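Side-chain contacts in NAD nucleotidase (Haemophilus influenzae, PDB 3ZTV), which hydrolyses NAD to adenosine and nicotinamide riboside in the periplasm, acting as a zinc-dependent 5'-nucleotidase with added pyrophosphatase activity: residues Asp159-Asn162 / Lys163-Ser167; Val511-Ala515 / Tyr516-Gly520. One frame throughout, in Å; residues are numbered along the deposited sequence.

Contact 1: Asp159-Asn162 / Lys163-Ser167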
loop_
_atom_site.group_PDB
_atom_site.type_symbol
_atom_site.label_atom_id
_atom_site.label_comp_id
_atom_site.label_asym_id
_atom_site.label_seq_id
_atom_site.Cartn_x
_atom_site.Cartn_y
_atom_site.Cartn_z
ATOM N N ASP A 159 2.102 -8.331 11.485
ATOM C CA ASP A 159 1.369 -9.538 11.087
ATOM C C ASP A 159 1.288 -9.674 9.578
ATOM O O ASP A 159 1.410 -8.694 8.835
ATOM C CB ASP A 159 -0.057 -9.480 11.646
ATOM C CG ASP A 159 -0.667 -10.861 11.935
ATOM O OD1 ASP A 159 -0.145 -11.915 11.501
ATOM O OD2 ASP A 159 -1.728 -10.878 12.620
ATOM N N THR A 160 1.111 -10.905 9.124
ATOM C CA THR A 160 0.776 -11.165 7.739
ATOM C C THR A 160 -0.639 -10.645 7.442
ATOM O O THR A 160 -1.558 -10.804 8.260
ATOM C CB THR A 160 0.933 -12.659 7.415
ATOM O OG1 THR A 160 0.783 -12.855 6.002
ATOM C CG2 THR A 160 -0.052 -13.553 8.211
ATOM N N VAL A 161 -0.817 -9.992 6.296
ATOM C CA VAL A 161 -2.072 -9.302 5.984
ATOM C C VAL A 161 -3.074 -10.171 5.218
ATOM O O VAL A 161 -4.104 -10.569 5.776
ATOM C CB VAL A 161 -1.828 -7.955 5.259
ATOM C CG1 VAL A 161 -3.148 -7.350 4.817
ATOM C CG2 VAL A 161 -1.076 -6.994 6.183
ATOM N N ASN A 162 -2.795 -10.453 3.948
ATOM C CA ASN A 162 -3.748 -11.179 3.107
ATOM C C ASN A 162 -4.164 -12.525 3.710
ATOM O O ASN A 162 -5.339 -12.881 3.722
ATOM C CB ASN A 162 -3.189 -11.396 1.695
ATOM C CG ASN A 162 -3.036 -10.105 0.912
ATOM O OD1 ASN A 162 -3.662 -9.093 1.218
ATOM N ND2 ASN A 162 -2.208 -10.148 -0.123
ATOM N N LYS A 163 -3.196 -13.277 4.218
ATOM C CA LYS A 163 -3.483 -14.586 4.794
ATOM C C LYS A 163 -4.464 -14.487 5.974
ATOM O O LYS A 163 -5.367 -15.321 6.126
ATOM C CB LYS A 163 -2.182 -15.272 5.225
ATOM C CG LYS A 163 -2.394 -16.654 5.818
ATOM C CD LYS A 163 -1.074 -17.323 6.162
ATOM C CE LYS A 163 -0.284 -17.707 4.916
ATOM N NZ LYS A 163 0.877 -18.586 5.267
ATOM N N THR A 164 -4.297 -13.465 6.808
ATOM C CA THR A 164 -5.172 -13.268 7.961
ATOM C C THR A 164 -6.568 -12.831 7.520
ATOM O O THR A 164 -7.577 -13.410 7.940
ATOM C CB THR A 164 -4.579 -12.251 8.962
ATOM O OG1 THR A 164 -3.274 -12.688 9.352
ATOM C CG2 THR A 164 -5.458 -12.133 10.210
ATOM N N VAL A 165 -6.623 -11.818 6.665
ATOM C CA VAL A 165 -7.896 -11.285 6.191
ATOM C C VAL A 165 -8.694 -12.346 5.431
ATOM O O VAL A 165 -9.908 -12.484 5.634
ATOM C CB VAL A 165 -7.668 -10.035 5.309
ATOM C CG1 VAL A 165 -8.951 -9.623 4.574
ATOM C CG2 VAL A 165 -7.147 -8.893 6.156
ATOM N N ASN A 166 -8.011 -13.105 4.585
ATOM C CA ASN A 166 -8.674 -14.056 3.696
ATOM C C ASN A 166 -8.948 -15.404 4.357
ATOM O O ASN A 166 -10.039 -15.965 4.214
ATOM C CB ASN A 166 -7.849 -14.267 2.416
ATOM C CG ASN A 166 -7.792 -13.021 1.537
ATOM O OD1 ASN A 166 -8.694 -12.182 1.566
ATOM N ND2 ASN A 166 -6.724 -12.898 0.755
ATOM N N SER A 167 -7.974 -15.923 5.100
ATOM C CA SER A 167 -8.062 -17.295 5.596
ATOM C C SER A 167 -8.314 -17.432 7.098
ATOM O O SER A 167 -8.454 -18.549 7.607
ATOM C CB SER A 167 -6.811 -18.077 5.220
ATOM O OG SER A 167 -6.622 -18.069 3.817
HETATM O O HOH W 1 -0.453 -12.656 3.603
#
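T164 OG1 donates to the backbone carbonyl T160 O at 2.8 Å, reaching back four residues to the chain just before the helix and approaching 35° out of the carbonyl plane. A chi1 of -56° puts this hydroxyl beside its own backbone N, from where it meets T160 O; threonine supplies that donor, and its apolar part suits a buried place beside F105 and F176. The T160 hydroxyl is engaged differently: a water lies 2.7 Å from T160 OG1 and accepts from K163 N at 2.9 Å, so an amide of the first helical turn is satisfied through solvent. Here strand 151-159 of the calcineurin-like phosphoesterase region gives way to helix 162-167, beside the zinc site. Regular helical bonding starts with V165 N to V161 O at 2.9 Å. N166 N follows, bonded to N162 O at 2.8 Å. Outside the turn, D159 N donates to N127 OD1 and V161 N to E179 OE2, while K400 NZ serves both V165 O and N166 O. V161 CG1 and V165 CG2 come within 4.5 Å, a loose apolar contact. K163 uses its long chain, extended at first and bent at chi3 (-70°), to carry NZ away from the turn into a salt bridge with the zinc ligand D226.

Contact 2: Val511-Ala515 / Tyr516-Gly520; sequences VGTNA and YVAGG. With ADN (adenosine), chain D.
N514 OD1 accepts from V517 N at 2.9 Å, with an N-H...O angle of 164° and the donor tilted 27° from the amide plane. Y516 N lies almost as near, 3.0 Å from the same N514 OD1. With chi1 at 68°, N514 CG lies between its own backbone N and carbonyl carbon, which turns the amide over the start of the short helix; asparagine fits because one end caps while the other, ND2, donates to Q407 and N408. The backbone of N514 joins in, its O accepting from A518 N at 3.0 Å.

T513, one residue earlier on the strand, meets V517 and A518. T513 CG2 packs on A518 CB at 3.9 Å; an alanine, with only its CB, is consistent with this close approach of helix and strand. V517 CG2 presses on T513 OG1, a hydroxyl already bonded to I406 O.

The Y516 side chain, its CG anti to the backbone N, leads away from the cap and meets adenosine. Adenine lies over one face of the phenol ring, nearly parallel to it, with C5 above the ring centre 3.5 Å from its plane and C6 3.3 Å from Y516 CG. Beyond the helix, G520 has positive phi, a conformation glycine adopts readily, and G520 N bonds to V517 O at 2.9 Å. The stretch is thus an N-capped turn of helix ending in a Schellman motif, set at the end of strand 508-514 to form one wall of the adenosine pocket in the C-terminal domain of a 5'-nucleotidase.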
loop_
_atom_site.group_PDB
_atom_site.type_symbol
_atom_site.label_atom_id
_atom_site.label_comp_id
_atom_site.label_asym_id
_atom_site.label_seq_id
_atom_site.Cartn_x
_atom_site.Cartn_y
_atom_site.Cartn_z
ATOM N N VAL A 511 -9.003 -24.020 -4.582
ATOM C CA VAL A 511 -9.310 -25.419 -4.331
ATOM C C VAL A 511 -8.623 -25.885 -3.054
ATOM O O VAL A 511 -7.416 -25.679 -2.879
ATOM C CB VAL A 511 -8.837 -26.289 -5.511
ATOM C CG1 VAL A 511 -9.002 -27.769 -5.196
ATOM C CG2 VAL A 511 -9.588 -25.901 -6.795
ATOM N N GLY A 512 -9.392 -26.499 -2.159
ATOM C CA GLY A 512 -8.827 -27.062 -0.942
ATOM C C GLY A 512 -8.778 -28.576 -0.992
ATOM O O GLY A 512 -9.686 -29.226 -1.520
ATOM N N THR A 513 -7.721 -29.153 -0.431
ATOM C CA THR A 513 -7.597 -30.605 -0.348
ATOM C C THR A 513 -6.763 -30.931 0.895
ATOM O O THR A 513 -6.399 -30.019 1.635
ATOM C CB THR A 513 -7.000 -31.177 -1.639
ATOM O OG1 THR A 513 -7.129 -32.601 -1.644
ATOM C CG2 THR A 513 -5.539 -30.801 -1.775
ATOM N N ASN A 514 -6.483 -32.204 1.151
ATOM C CA ASN A 514 -5.643 -32.530 2.297
ATOM C C ASN A 514 -4.168 -32.521 1.887
ATOM O O ASN A 514 -3.840 -32.673 0.713
ATOM C CB ASN A 514 -6.053 -33.852 2.968
ATOM C CG ASN A 514 -5.793 -35.054 2.099
ATOM O OD1 ASN A 514 -4.650 -35.347 1.760
ATOM N ND2 ASN A 514 -6.856 -35.769 1.740
ATOM N N ALA A 515 -3.286 -32.344 2.868
ATOM C CA ALA A 515 -1.858 -32.206 2.611
ATOM C C ALA A 515 -1.241 -33.434 1.941
ATOM O O ALA A 515 -0.280 -33.313 1.186
ATOM C CB ALA A 515 -1.133 -31.887 3.905
ATOM N N TYR A 516 -1.798 -34.607 2.225
ATOM C CA TYR A 516 -1.308 -35.860 1.656
ATOM C C TYR A 516 -1.450 -35.884 0.132
ATOM O O TYR A 516 -0.466 -36.020 -0.585
ATOM C CB TYR A 516 -2.038 -37.036 2.324
ATOM C CG TYR A 516 -1.799 -38.423 1.755
ATOM C CD1 TYR A 516 -0.676 -39.168 2.104
ATOM C CD2 TYR A 516 -2.733 -39.008 0.908
ATOM C CE1 TYR A 516 -0.485 -40.449 1.596
ATOM C CE2 TYR A 516 -2.550 -40.276 0.400
ATOM C CZ TYR A 516 -1.428 -40.994 0.743
ATOM O OH TYR A 516 -1.257 -42.262 0.229
ATOM N N VAL A 517 -2.666 -35.732 -0.381
ATOM C CA VAL A 517 -2.818 -35.718 -1.840
ATOM C C VAL A 517 -2.317 -34.425 -2.502
ATOM O O VAL A 517 -2.012 -34.411 -3.696
ATOM C CB VAL A 517 -4.257 -36.039 -2.301
ATOM C CG1 VAL A 517 -4.667 -37.426 -1.818
ATOM C CG2 VAL A 517 -5.232 -34.987 -1.818
ATOM N N ALA A 518 -2.205 -33.347 -1.732
ATOM C CA ALA A 518 -1.680 -32.094 -2.281
ATOM C C ALA A 518 -0.256 -32.260 -2.827
ATOM O O ALA A 518 0.151 -31.554 -3.746
ATOM C CB ALA A 518 -1.718 -31.001 -1.236
ATOM N N GLY A 519 0.496 -33.199 -2.258
ATOM C CA GLY A 519 1.855 -33.456 -2.703
ATOM C C GLY A 519 1.929 -34.483 -3.821
ATOM O O GLY A 519 3.012 -34.845 -4.275
ATOM N N GLY A 520 0.773 -34.962 -4.268
ATOM C CA GLY A 520 0.718 -35.885 -5.386
ATOM C C GLY A 520 0.557 -37.347 -5.017
ATOM O O GLY A 520 0.573 -38.216 -5.889
HETATM O "O5'" ADN D . -3.874 -47.838 2.924
HETATM C "C5'" ADN D . -3.296 -46.865 2.051
HETATM C "C4'" ADN D . -4.383 -45.892 1.613
HETATM O "O4'" ADN D . -4.818 -45.105 2.726
HETATM C "C3'" ADN D . -3.908 -44.906 0.563
HETATM O "O3'" ADN D . -4.123 -45.410 -0.758
HETATM C "C2'" ADN D . -4.759 -43.680 0.834
HETATM O "O2'" ADN D . -6.001 -43.748 0.123
HETATM C "C1'" ADN D . -5.056 -43.757 2.320
HETATM N N9 ADN D . -4.139 -42.855 3.051
HETATM C C8 ADN D . -2.937 -43.161 3.580
HETATM N N7 ADN D . -2.383 -42.072 4.181
HETATM C C5 ADN D . -3.245 -41.041 4.031
HETATM C C6 ADN D . -3.310 -39.613 4.416
HETATM N N6 ADN D . -2.313 -39.008 5.102
HETATM N N1 ADN D . -4.405 -38.916 4.056
HETATM C C2 ADN D . -5.421 -39.475 3.373
HETATM N N3 ADN D . -5.432 -40.760 2.992
HETATM C C4 ADN D . -4.396 -41.574 3.293
#

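Contact 1 comes first along the chain, within the calcineurin-like phosphoesterase range, and contact 2 much later, within the 5'-nucleotidase C-terminal range. Their centres are 21 Å apart and their nearest atoms about 10 Å, without touching. Each lies where a strand leads into a short helix, but in separate mixed sheets: 151-159 belongs to one with six strands, 508-514 to one with five. Contact 1 borders the zinc ions, whereas contact 2 borders the adenosine; the side chain of A515 is about 14 Å from zinc. This is consistent with a division of labour in which the metal-bearing domain hydrolyses the phosphate and the C-terminal domain holds the nucleoside.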